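Local coordinates for purine catabolism protein pucG (PDB 3ISL) that catalyses the pyridoxal-phosphate-dependent transfer of an amino group from (S)-ureidoglycine to glyoxylate, giving oxalurate and glycine in purine breakdown, at residues H153-I158 with F169-V174; M142-T147 with C180-D185. All blocks are in the same frame, centred on the assembly; numbering follows the deposited sequence.

How the interactions relate
Both contacts are buried, side by side with their centres about 5 Å apart, and both lean on the neighbouring parallel strands 139-143 and 168-172 of the large sheet. Backbone hydrogen bonds probably join these strands, Asp172 N to Met142 O (2.8 Å) and, just past the strand end, His144 N to Asp172 O (2.8 Å). In sequence, both segments of interaction 1 fall between the two segments of interaction 2. Interaction 1 is apolar, helix start against strand; interaction 2 is smaller, and a histidine edge meets a loop carbonyl whose neighbouring charged side chains are partly exposed. Leu155 of the first packs on His144 of the second. Each has one segment running on to the cofactor.

Interaction 1 of 2, residues H153-I158 with F169-V174; sequences HPLKAI and FIVDAV. With PLP (pyridoxal-5'-phosphate), chain C.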
loop_
_atom_site.group_PDB
_atom_site.type_symbol
_atom_site.label_atom_id
_atom_site.label_comp_id
_atom_site.label_asym_id
_atom_site.label_seq_id
_atom_site.Cartn_x
_atom_site.Cartn_y
_atom_site.Cartn_z
ATOM N N HIS A 153 26.274 -7.525 -1.349
ATOM C CA HIS A 153 27.390 -6.690 -0.795
ATOM C C HIS A 153 27.630 -6.917 0.714
ATOM O O HIS A 153 26.653 -6.884 1.473
ATOM C CB HIS A 153 27.060 -5.211 -0.999
ATOM C CG HIS A 153 28.273 -4.364 -1.115
ATOM N ND1 HIS A 153 28.628 -3.728 -2.287
ATOM C CD2 HIS A 153 29.280 -4.144 -0.245
ATOM C CE1 HIS A 153 29.780 -3.114 -2.119
ATOM N NE2 HIS A 153 30.202 -3.360 -0.891
ATOM N N PRO A 154 28.912 -7.165 1.156
ATOM C CA PRO A 154 29.248 -7.205 2.576
ATOM C C PRO A 154 28.898 -5.874 3.250
ATOM O O PRO A 154 29.209 -4.760 2.707
ATOM C CB PRO A 154 30.792 -7.430 2.569
ATOM C CG PRO A 154 30.982 -8.226 1.328
ATOM C CD PRO A 154 30.079 -7.571 0.335
ATOM N N LEU A 155 28.222 -5.962 4.389
ATOM C CA LEU A 155 27.790 -4.748 5.095
ATOM C C LEU A 155 28.466 -4.409 6.446
ATOM O O LEU A 155 28.343 -3.296 6.895
ATOM C CB LEU A 155 26.257 -4.755 5.297
ATOM C CG LEU A 155 25.401 -4.915 4.035
ATOM C CD1 LEU A 155 23.950 -4.950 4.470
ATOM C CD2 LEU A 155 25.674 -3.853 2.908
ATOM N N LYS A 156 29.069 -5.375 7.123
ATOM C CA LYS A 156 29.490 -5.184 8.508
ATOM C C LYS A 156 30.584 -4.086 8.613
ATOM O O LYS A 156 30.524 -3.209 9.494
ATOM C CB LYS A 156 30.029 -6.513 9.126
ATOM C CG LYS A 156 30.515 -6.507 10.637
ATOM C CD LYS A 156 30.720 -8.027 11.108
ATOM C CE LYS A 156 31.305 -8.246 12.535
ATOM N NZ LYS A 156 30.612 -7.277 13.402
ATOM N N ALA A 157 31.596 -4.187 7.763
ATOM C CA ALA A 157 32.740 -3.237 7.874
ATOM C C ALA A 157 32.214 -1.792 7.622
ATOM O O ALA A 157 32.618 -0.809 8.293
ATOM C CB ALA A 157 33.904 -3.661 6.914
ATOM N N ILE A 158 31.237 -1.703 6.740
ATOM C CA ILE A 158 30.665 -0.407 6.381
ATOM C C ILE A 158 29.835 0.174 7.546
ATOM O O ILE A 158 30.017 1.305 7.926
ATOM C CB ILE A 158 29.838 -0.519 5.072
ATOM C CG1 ILE A 158 30.811 -0.725 3.917
ATOM C CG2 ILE A 158 28.959 0.819 4.853
ATOM C CD1 ILE A 158 30.144 -1.265 2.633
ATOM N N PHE A 169 23.446 4.483 8.887
ATOM C CA PHE A 169 23.607 3.499 7.819
ATOM C C PHE A 169 22.222 2.935 7.505
ATOM O O PHE A 169 21.645 2.261 8.343
ATOM C CB PHE A 169 24.558 2.397 8.323
ATOM C CG PHE A 169 24.903 1.339 7.309
ATOM C CD1 PHE A 169 25.009 1.628 5.965
ATOM C CD2 PHE A 169 25.277 0.079 7.748
ATOM C CE1 PHE A 169 25.402 0.695 5.070
ATOM C CE2 PHE A 169 25.696 -0.893 6.857
ATOM C CZ PHE A 169 25.781 -0.576 5.511
ATOM N N ILE A 170 21.685 3.248 6.320
ATOM C CA ILE A 170 20.307 2.889 5.955
ATOM C C ILE A 170 20.402 1.914 4.805
ATOM O O ILE A 170 20.982 2.240 3.784
ATOM C CB ILE A 170 19.495 4.151 5.598
ATOM C CG1 ILE A 170 19.382 5.039 6.872
ATOM C CG2 ILE A 170 18.040 3.801 5.006
ATOM C CD1 ILE A 170 19.107 6.397 6.562
ATOM N N VAL A 171 19.823 0.730 4.990
ATOM C CA VAL A 171 20.057 -0.380 4.095
ATOM C C VAL A 171 18.770 -0.840 3.409
ATOM O O VAL A 171 17.784 -1.028 4.036
ATOM C CB VAL A 171 20.782 -1.592 4.834
ATOM C CG1 VAL A 171 20.793 -2.841 3.933
ATOM C CG2 VAL A 171 22.250 -1.223 5.166
ATOM N N ASP A 172 18.791 -0.991 2.085
ATOM C CA ASP A 172 17.666 -1.591 1.411
ATOM C C ASP A 172 17.952 -3.109 1.468
ATOM O O ASP A 172 18.854 -3.591 0.756
ATOM C CB ASP A 172 17.596 -0.992 -0.025
ATOM C CG ASP A 172 16.863 -1.858 -1.037
ATOM O OD1 ASP A 172 16.480 -3.007 -0.793
ATOM O OD2 ASP A 172 16.723 -1.395 -2.158
ATOM N N ALA A 173 17.244 -3.847 2.353
ATOM C CA ALA A 173 17.363 -5.316 2.420
ATOM C C ALA A 173 16.122 -5.984 1.761
ATOM O O ALA A 173 15.690 -7.042 2.169
ATOM C CB ALA A 173 17.593 -5.812 3.880
ATOM N N VAL A 174 15.544 -5.351 0.755
ATOM C CA VAL A 174 14.245 -5.767 0.240
ATOM C C VAL A 174 14.332 -7.191 -0.379
ATOM O O VAL A 174 13.433 -7.994 -0.224
ATOM C CB VAL A 174 13.700 -4.721 -0.783
ATOM C CG1 VAL A 174 12.754 -5.365 -1.761
ATOM C CG2 VAL A 174 13.062 -3.481 -0.079
HETATM N N1 PLP C . 14.783 -2.631 -3.771
HETATM C C2 PLP C . 15.388 -3.886 -4.246
HETATM C C2A PLP C . 16.701 -4.310 -3.958
HETATM C C3 PLP C . 14.684 -4.783 -5.059
HETATM O O3 PLP C . 15.245 -5.957 -5.495
HETATM C C4 PLP C . 13.381 -4.559 -5.443
HETATM C C4A PLP C . 12.638 -5.623 -6.341
HETATM C C5 PLP C . 12.764 -3.393 -5.007
HETATM C C6 PLP C . 13.428 -2.417 -4.198
HETATM C C5A PLP C . 11.371 -3.166 -5.495
HETATM O O4P PLP C . 10.537 -2.943 -4.457
HETATM P P PLP C . 9.039 -2.780 -4.934
HETATM O O1P PLP C . 8.856 -3.140 -6.404
HETATM O O2P PLP C . 8.763 -1.201 -4.493
HETATM O O3P PLP C . 8.056 -3.709 -3.937
#
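Leu155, just before helix 156-164, and Ile158 in its first turn close over Phe169 and Val171 of strand 168-172, joining the helix of a beta-alpha-beta crossover to its second strand. The meeting is apolar. Phe169 has CG anti to the backbone N (chi1 -176°), which carries the ring out to the helix; Ile158 CG2 comes at it obliquely, 3.5 Å from Phe169 CZ, the two side chains crossing at about a right angle. Leu155 meets Val171 tip to tip, with its CD1 3.8 Å from Val171 CG1. Val171 CG2 lies over one ring face of Phe169, offset toward the rim. One polar atom joins in: Leu155 O is 3.6 Å from Phe169 CE2.

The polar chemistry belongs to the far end of the strand. Asp172 OD1 accepts from Val174 N (3.0 Å) nearly along its own C-O axis, an Asx turn, while Asp172 OD2 sits 2.8 Å from PLP N1, the pairing expected of fold-type I enzymes. Replacing this aspartate by alanine removes both oxygens and is likely to leave PLP N1 without its carboxylate partner and Val174 N without its acceptor. Apolar packing and cofactor-facing carboxylate thus share one strand, which the packing probably helps hold.

Interaction 2 of 2, residues M142-T147 with C180-D185; sequences MVHGET and CEVKVD. With PLP (pyridoxal-5'-phosphate), chain C.
His144 ND1 is hydrogen-bonded to Thr176 OG1, and that bond probably helps fix the turn of the ring whose edge meets Glu181 and Val182. The site belongs to the large domain of the fold-type I, class-V aminotransferases, just where strand 139-143 runs out and the chain heads for the cofactor. With CG anti to the backbone N (chi1 -169°), the imidazole reaches across to the loop after strand 168-172. Its CE1 points at Glu181 O, 3.2 Å away and in the ring plane, a close approach of a ring carbon to a carbonyl. Val182 CG1 arrives at the same edge, 4.1 Å from His144 ND1. Trp187 meets the ring at a steep angle, so the imidazole packs among apolar groups while ND1 keeps its polar mate.

On the loop side, Lys183 NZ and Glu181 OE2 form a long salt bridge of 3.9 Å, in a region partly exposed to solvent. Past His144 the other segment turns to the ligand pocket. Glu146 OE1 is hydrogen-bonded to Phe97 N, which ties this short strand to the start of helix 96-107, and has a second, local partner in Ser148 OG. Val143 CG1 lies 3.8 Å from the ring methyl C2A of PLP, and Gly145 O is 3.5 Å from that carbon. Thr147 OG1 is hydrogen-bonded to PLP O3 at 3.2 Å.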
loop_
_atom_site.group_PDB
_atom_site.type_symbol
_atom_site.label_atom_id
_atom_site.label_comp_id
_atom_site.label_asym_id
_atom_site.label_seq_id
_atom_site.Cartn_x
_atom_site.Cartn_y
_atom_site.Cartn_z
ATOM N N MET A 142 22.482 2.323 1.226
ATOM C CA MET A 142 23.000 1.282 0.366
ATOM C C MET A 142 22.064 0.067 0.177
ATOM O O MET A 142 21.317 -0.272 1.078
ATOM C CB MET A 142 24.295 0.783 0.994
ATOM C CG MET A 142 25.301 0.303 0.005
ATOM S SD MET A 142 26.733 -0.269 0.963
ATOM C CE MET A 142 27.457 -1.266 -0.328
ATOM N N VAL A 143 22.149 -0.587 -0.988
ATOM C CA VAL A 143 21.369 -1.798 -1.280
ATOM C C VAL A 143 22.187 -3.014 -0.740
ATOM O O VAL A 143 23.382 -3.121 -0.990
ATOM C CB VAL A 143 21.104 -1.976 -2.787
ATOM C CG1 VAL A 143 20.231 -3.284 -3.045
ATOM C CG2 VAL A 143 20.430 -0.754 -3.393
ATOM N N HIS A 144 21.553 -3.886 0.037
ATOM C CA HIS A 144 22.208 -5.166 0.463
ATOM C C HIS A 144 22.435 -6.118 -0.698
ATOM O O HIS A 144 23.590 -6.597 -0.939
ATOM C CB HIS A 144 21.364 -5.870 1.589
ATOM C CG HIS A 144 22.064 -7.027 2.259
ATOM N ND1 HIS A 144 21.372 -7.990 2.962
ATOM C CD2 HIS A 144 23.375 -7.414 2.267
ATOM C CE1 HIS A 144 22.225 -8.906 3.411
ATOM N NE2 HIS A 144 23.456 -8.555 3.049
ATOM N N GLY A 145 21.355 -6.439 -1.402
ATOM C CA GLY A 145 21.427 -7.379 -2.532
ATOM C C GLY A 145 20.778 -6.707 -3.761
ATOM O O GLY A 145 19.595 -6.313 -3.709
ATOM N N GLU A 146 21.536 -6.550 -4.853
ATOM C CA GLU A 146 20.962 -5.974 -6.116
ATOM C C GLU A 146 20.515 -7.107 -6.979
ATOM O O GLU A 146 21.393 -7.853 -7.497
ATOM C CB GLU A 146 22.054 -5.297 -6.991
ATOM C CG GLU A 146 22.403 -3.886 -6.662
ATOM C CD GLU A 146 21.331 -2.909 -7.067
ATOM O OE1 GLU A 146 20.453 -3.259 -7.874
ATOM O OE2 GLU A 146 21.384 -1.765 -6.604
ATOM N N THR A 147 19.195 -7.231 -7.195
ATOM C CA THR A 147 18.681 -8.276 -8.008
ATOM C C THR A 147 18.979 -7.956 -9.434
ATOM O O THR A 147 19.021 -8.879 -10.241
ATOM C CB THR A 147 17.137 -8.482 -7.890
ATOM O OG1 THR A 147 16.486 -7.229 -8.104
ATOM C CG2 THR A 147 16.780 -8.978 -6.523
ATOM N N CYS A 180 18.497 -14.451 2.853
ATOM C CA CYS A 180 19.931 -14.353 3.128
ATOM C C CYS A 180 20.074 -13.683 4.464
ATOM O O CYS A 180 19.226 -12.847 4.849
ATOM C CB CYS A 180 20.688 -13.446 2.101
ATOM S SG CYS A 180 20.172 -13.737 0.370
ATOM N N GLU A 181 21.217 -13.923 5.104
ATOM C CA GLU A 181 21.450 -13.373 6.426
ATOM C C GLU A 181 21.267 -11.884 6.374
ATOM O O GLU A 181 21.861 -11.247 5.541
ATOM C CB GLU A 181 22.898 -13.625 6.835
ATOM C CG GLU A 181 23.034 -14.634 7.872
ATOM C CD GLU A 181 24.466 -14.694 8.315
ATOM O OE1 GLU A 181 25.242 -13.729 8.017
ATOM O OE2 GLU A 181 24.824 -15.731 8.913
ATOM N N VAL A 182 20.453 -11.338 7.259
ATOM C CA VAL A 182 20.555 -9.908 7.559
ATOM C C VAL A 182 20.671 -9.671 9.052
ATOM O O VAL A 182 19.876 -10.155 9.811
ATOM C CB VAL A 182 19.647 -8.929 6.706
ATOM C CG1 VAL A 182 18.801 -9.570 5.670
ATOM C CG2 VAL A 182 19.097 -7.655 7.414
ATOM N N LYS A 183 21.711 -8.977 9.484
ATOM C CA LYS A 183 21.896 -8.926 10.913
ATOM C C LYS A 183 21.979 -7.459 11.269
ATOM O O LYS A 183 23.056 -6.877 11.226
ATOM C CB LYS A 183 23.167 -9.750 11.314
ATOM C CG LYS A 183 23.186 -11.219 10.837
ATOM C CD LYS A 183 24.637 -11.820 11.135
ATOM C CE LYS A 183 24.608 -13.264 11.699
ATOM N NZ LYS A 183 26.100 -13.785 12.032
ATOM N N VAL A 184 20.847 -6.829 11.566
ATOM C CA VAL A 184 20.934 -5.422 11.772
ATOM C C VAL A 184 21.713 -4.955 12.993
ATOM O O VAL A 184 22.440 -3.955 12.874
ATOM C CB VAL A 184 19.636 -4.533 11.473
ATOM C CG1 VAL A 184 18.692 -5.063 10.337
ATOM C CG2 VAL A 184 18.998 -3.913 12.715
ATOM N N ASP A 185 21.563 -5.606 14.151
ATOM C CA ASP A 185 22.408 -5.217 15.295
ATOM C C ASP A 185 23.876 -5.489 15.069
ATOM O O ASP A 185 24.713 -4.571 15.221
ATOM C CB ASP A 185 21.932 -5.809 16.628
ATOM C CG ASP A 185 20.607 -5.182 17.066
ATOM O OD1 ASP A 185 20.124 -4.295 16.341
ATOM O OD2 ASP A 185 20.034 -5.571 18.080
HETATM N N1 PLP C . 14.783 -2.631 -3.771
HETATM C C2 PLP C . 15.388 -3.886 -4.246
HETATM C C2A PLP C . 16.701 -4.310 -3.958
HETATM C C3 PLP C . 14.684 -4.783 -5.059
HETATM O O3 PLP C . 15.245 -5.957 -5.495
HETATM C C4 PLP C . 13.381 -4.559 -5.443
HETATM C C4A PLP C . 12.638 -5.623 -6.341
HETATM C C5 PLP C . 12.764 -3.393 -5.007
HETATM C C6 PLP C . 13.428 -2.417 -4.198
HETATM C C5A PLP C . 11.371 -3.166 -5.495
HETATM O O4P PLP C . 10.537 -2.943 -4.457
HETATM P P PLP C . 9.039 -2.780 -4.934
HETATM O O1P PLP C . 8.856 -3.140 -6.404
HETATM O O2P PLP C . 8.763 -1.201 -4.493
HETATM O O3P PLP C . 8.056 -3.709 -3.937
#